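Local coordinates for dienelactone hydrolase (Anabaena variabilis, PDB 2O2G), which probably acts as a hydrolase of the dienelactone hydrolase family, within the alpha/beta-hydrolase clan, at residues A[139-149]-A[160-168]. Numbering follows the deposited sequence.
Sequences VQAVVSRGGRP and KAPTLLIVG. With SO4 (sulfate ion), chain B.
V143 and I166 pack closely where strands 139-145 and 163-168 run parallel: CG1 of V143 meets CD1 of I166 at 3.6 Å, the two side chains crossing at a slant. V143 holds CG1 anti to its backbone N (chi1 174°), leaving CG2 alongside CB of L164; F218 and W217 of helix 206-221 cover this face. On the other face CD2 of L165 swings back to CB of S144 at 3.7 Å and also meets the P149 ring, with helix 172-184 outside. Five backbone hydrogen bonds tie the strands, from V142 N to P162 O through to G146 N, which reaches I166 O at 2.7 Å. P162 O, which takes V142 N, also accepts from W217 NE1. At the entry to strand 163-168 the fit is still tight: CB of A161 rests 3.4 Å from V139 O, CD of P162 lies 3.3 Å from Q140 O, and T163 OG1 donates to A161 O. The solvent side begins at the outward ends of Q140, whose NE2 bonds to Y221 O, and of exposed K160. R145, bent at chi2 and chi3, turns its guanidinium from I166 to a bound sulfate, probably from the crystallisation liquor. NH1 gives a 3.0 Å bond to sulfate O3, in the guanidinium plane, and NH2 binds O4 as well as S122 OG; S46, R52, S50 and G43 N complete the sulfate's grip. A leucine in place of R145 would probably leave sulfate O3 and O4 without these two donors and S122 OG without its guanidinium partner. The strand order 115-121, 139-145, 163-168 in a mostly parallel sheet, with S122 on a probable nucleophile elbow after 115-121, fits the alpha/beta-hydrolase fold.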
# COMPACT_ATOMS: atom_id res chain seq x y z
N VAL A 139 -10.16 2.79 6.81
CA VAL A 139 -9.07 3.18 5.92
C VAL A 139 -9.33 4.60 5.46
O VAL A 139 -10.37 4.88 4.86
CB VAL A 139 -8.95 2.26 4.72
CG1 VAL A 139 -7.72 2.66 3.87
CG2 VAL A 139 -8.89 0.79 5.18
N GLN A 140 -8.40 5.48 5.79
CA GLN A 140 -8.51 6.93 5.57
C GLN A 140 -7.78 7.51 4.37
O GLN A 140 -7.94 8.71 4.07
CB GLN A 140 -8.08 7.70 6.82
CG GLN A 140 -8.95 7.42 8.05
CD GLN A 140 -8.87 8.47 9.16
OE1 GLN A 140 -9.49 8.29 10.21
NE2 GLN A 140 -8.13 9.59 8.94
N ALA A 141 -6.99 6.69 3.68
CA ALA A 141 -6.25 7.13 2.50
C ALA A 141 -5.61 5.96 1.79
O ALA A 141 -5.26 4.95 2.39
CB ALA A 141 -5.16 8.19 2.87
N VAL A 142 -5.47 6.10 0.48
CA VAL A 142 -4.82 5.08 -0.33
C VAL A 142 -3.95 5.77 -1.39
O VAL A 142 -4.36 6.76 -1.97
CB VAL A 142 -5.83 4.15 -1.07
CG1 VAL A 142 -5.10 3.18 -2.04
CG2 VAL A 142 -6.69 3.37 -0.08
N VAL A 143 -2.75 5.24 -1.60
CA VAL A 143 -1.86 5.69 -2.66
C VAL A 143 -1.54 4.41 -3.46
O VAL A 143 -1.17 3.38 -2.88
CB VAL A 143 -0.57 6.31 -2.14
CG1 VAL A 143 0.39 6.64 -3.30
CG2 VAL A 143 -0.85 7.54 -1.34
N SER A 144 -1.70 4.47 -4.78
CA SER A 144 -1.40 3.36 -5.66
C SER A 144 -0.22 3.75 -6.53
O SER A 144 -0.30 4.76 -7.24
CB SER A 144 -2.61 2.99 -6.51
OG SER A 144 -2.17 2.14 -7.54
N ARG A 145 0.90 3.02 -6.41
CA ARG A 145 2.12 3.31 -7.19
C ARG A 145 2.21 2.39 -8.39
O ARG A 145 2.51 1.19 -8.26
CB ARG A 145 3.37 3.18 -6.34
CG ARG A 145 4.68 3.59 -7.03
CD ARG A 145 5.82 2.73 -6.56
NE ARG A 145 5.72 1.39 -7.17
CZ ARG A 145 6.42 0.34 -6.80
NH1 ARG A 145 7.21 0.38 -5.74
NH2 ARG A 145 6.26 -0.80 -7.45
N GLY A 146 1.95 2.94 -9.58
CA GLY A 146 2.03 2.16 -10.81
C GLY A 146 1.16 0.92 -10.81
O GLY A 146 1.60 -0.14 -11.24
N GLY A 147 -0.08 1.05 -10.35
CA GLY A 147 -0.97 -0.09 -10.30
C GLY A 147 -1.90 -0.26 -11.49
O GLY A 147 -1.84 0.49 -12.46
N ARG A 148 -2.72 -1.29 -11.41
CA ARG A 148 -3.79 -1.55 -12.41
C ARG A 148 -5.12 -1.60 -11.62
O ARG A 148 -5.73 -2.65 -11.49
CB ARG A 148 -3.57 -2.85 -13.21
CG ARG A 148 -2.40 -2.80 -14.18
CD ARG A 148 -2.60 -1.78 -15.31
NE ARG A 148 -3.86 -2.00 -16.02
CZ ARG A 148 -4.06 -2.95 -16.91
NH1 ARG A 148 -3.09 -3.77 -17.25
NH2 ARG A 148 -5.25 -3.08 -17.48
N PRO A 149 -5.54 -0.44 -11.07
CA PRO A 149 -6.80 -0.28 -10.33
C PRO A 149 -8.00 -0.58 -11.20
O PRO A 149 -9.02 -1.06 -10.74
CB PRO A 149 -6.79 1.21 -9.97
CG PRO A 149 -5.92 1.84 -11.01
CD PRO A 149 -4.83 0.85 -11.17
N LYS A 160 -14.08 4.65 -0.23
CA LYS A 160 -14.39 5.91 0.47
C LYS A 160 -13.13 6.66 0.89
O LYS A 160 -13.20 7.83 1.24
CB LYS A 160 -15.27 5.63 1.71
CG LYS A 160 -16.64 4.98 1.40
CD LYS A 160 -17.59 5.94 0.70
CE LYS A 160 -19.03 5.39 0.57
NZ LYS A 160 -19.19 4.24 -0.38
N ALA A 161 -11.99 5.97 0.87
CA ALA A 161 -10.70 6.54 1.25
C ALA A 161 -10.14 7.42 0.15
O ALA A 161 -10.05 6.97 -1.01
CB ALA A 161 -9.72 5.42 1.54
N PRO A 162 -9.82 8.70 0.46
CA PRO A 162 -9.17 9.56 -0.56
C PRO A 162 -7.95 8.86 -1.19
O PRO A 162 -6.99 8.48 -0.49
CB PRO A 162 -8.80 10.82 0.22
CG PRO A 162 -9.91 10.89 1.29
CD PRO A 162 -10.10 9.45 1.71
N THR A 163 -7.98 8.77 -2.51
CA THR A 163 -7.05 7.96 -3.30
C THR A 163 -6.21 8.75 -4.31
O THR A 163 -6.71 9.51 -5.13
CB THR A 163 -7.88 6.90 -4.10
OG1 THR A 163 -8.56 6.05 -3.17
CG2 THR A 163 -7.03 6.10 -5.04
N LEU A 164 -4.90 8.51 -4.25
CA LEU A 164 -3.94 9.11 -5.11
C LEU A 164 -3.32 8.01 -5.97
O LEU A 164 -2.65 7.09 -5.46
CB LEU A 164 -2.84 9.76 -4.27
CG LEU A 164 -1.61 10.28 -5.00
CD1 LEU A 164 -1.99 11.31 -6.05
CD2 LEU A 164 -0.64 10.84 -3.95
N LEU A 165 -3.53 8.12 -7.26
CA LEU A 165 -2.96 7.21 -8.23
C LEU A 165 -1.66 7.86 -8.80
O LEU A 165 -1.67 9.00 -9.28
CB LEU A 165 -3.99 6.93 -9.32
CG LEU A 165 -5.35 6.33 -8.91
CD1 LEU A 165 -6.22 6.09 -10.12
CD2 LEU A 165 -5.20 5.04 -8.16
N ILE A 166 -0.54 7.16 -8.71
CA ILE A 166 0.71 7.68 -9.21
C ILE A 166 1.18 6.76 -10.29
O ILE A 166 1.28 5.54 -10.06
CB ILE A 166 1.83 7.72 -8.11
CG1 ILE A 166 1.45 8.58 -6.90
CG2 ILE A 166 3.13 8.31 -8.71
CD1 ILE A 166 2.41 8.43 -5.66
N VAL A 167 1.56 7.33 -11.43
CA VAL A 167 2.09 6.53 -12.53
C VAL A 167 3.32 7.17 -13.15
O VAL A 167 3.49 8.38 -13.10
CB VAL A 167 1.01 6.30 -13.63
CG1 VAL A 167 -0.24 5.71 -13.03
CG2 VAL A 167 0.61 7.61 -14.29
N GLY A 168 4.15 6.36 -13.78
CA GLY A 168 5.31 6.87 -14.52
C GLY A 168 4.90 7.25 -15.93
O GLY A 168 4.12 6.55 -16.58
S SO4 B . 7.54 -3.65 -5.17
O1 SO4 B . 6.69 -3.97 -4.04
O2 SO4 B . 8.58 -4.64 -5.18
O3 SO4 B . 8.16 -2.37 -4.88
O4 SO4 B . 6.81 -3.60 -6.43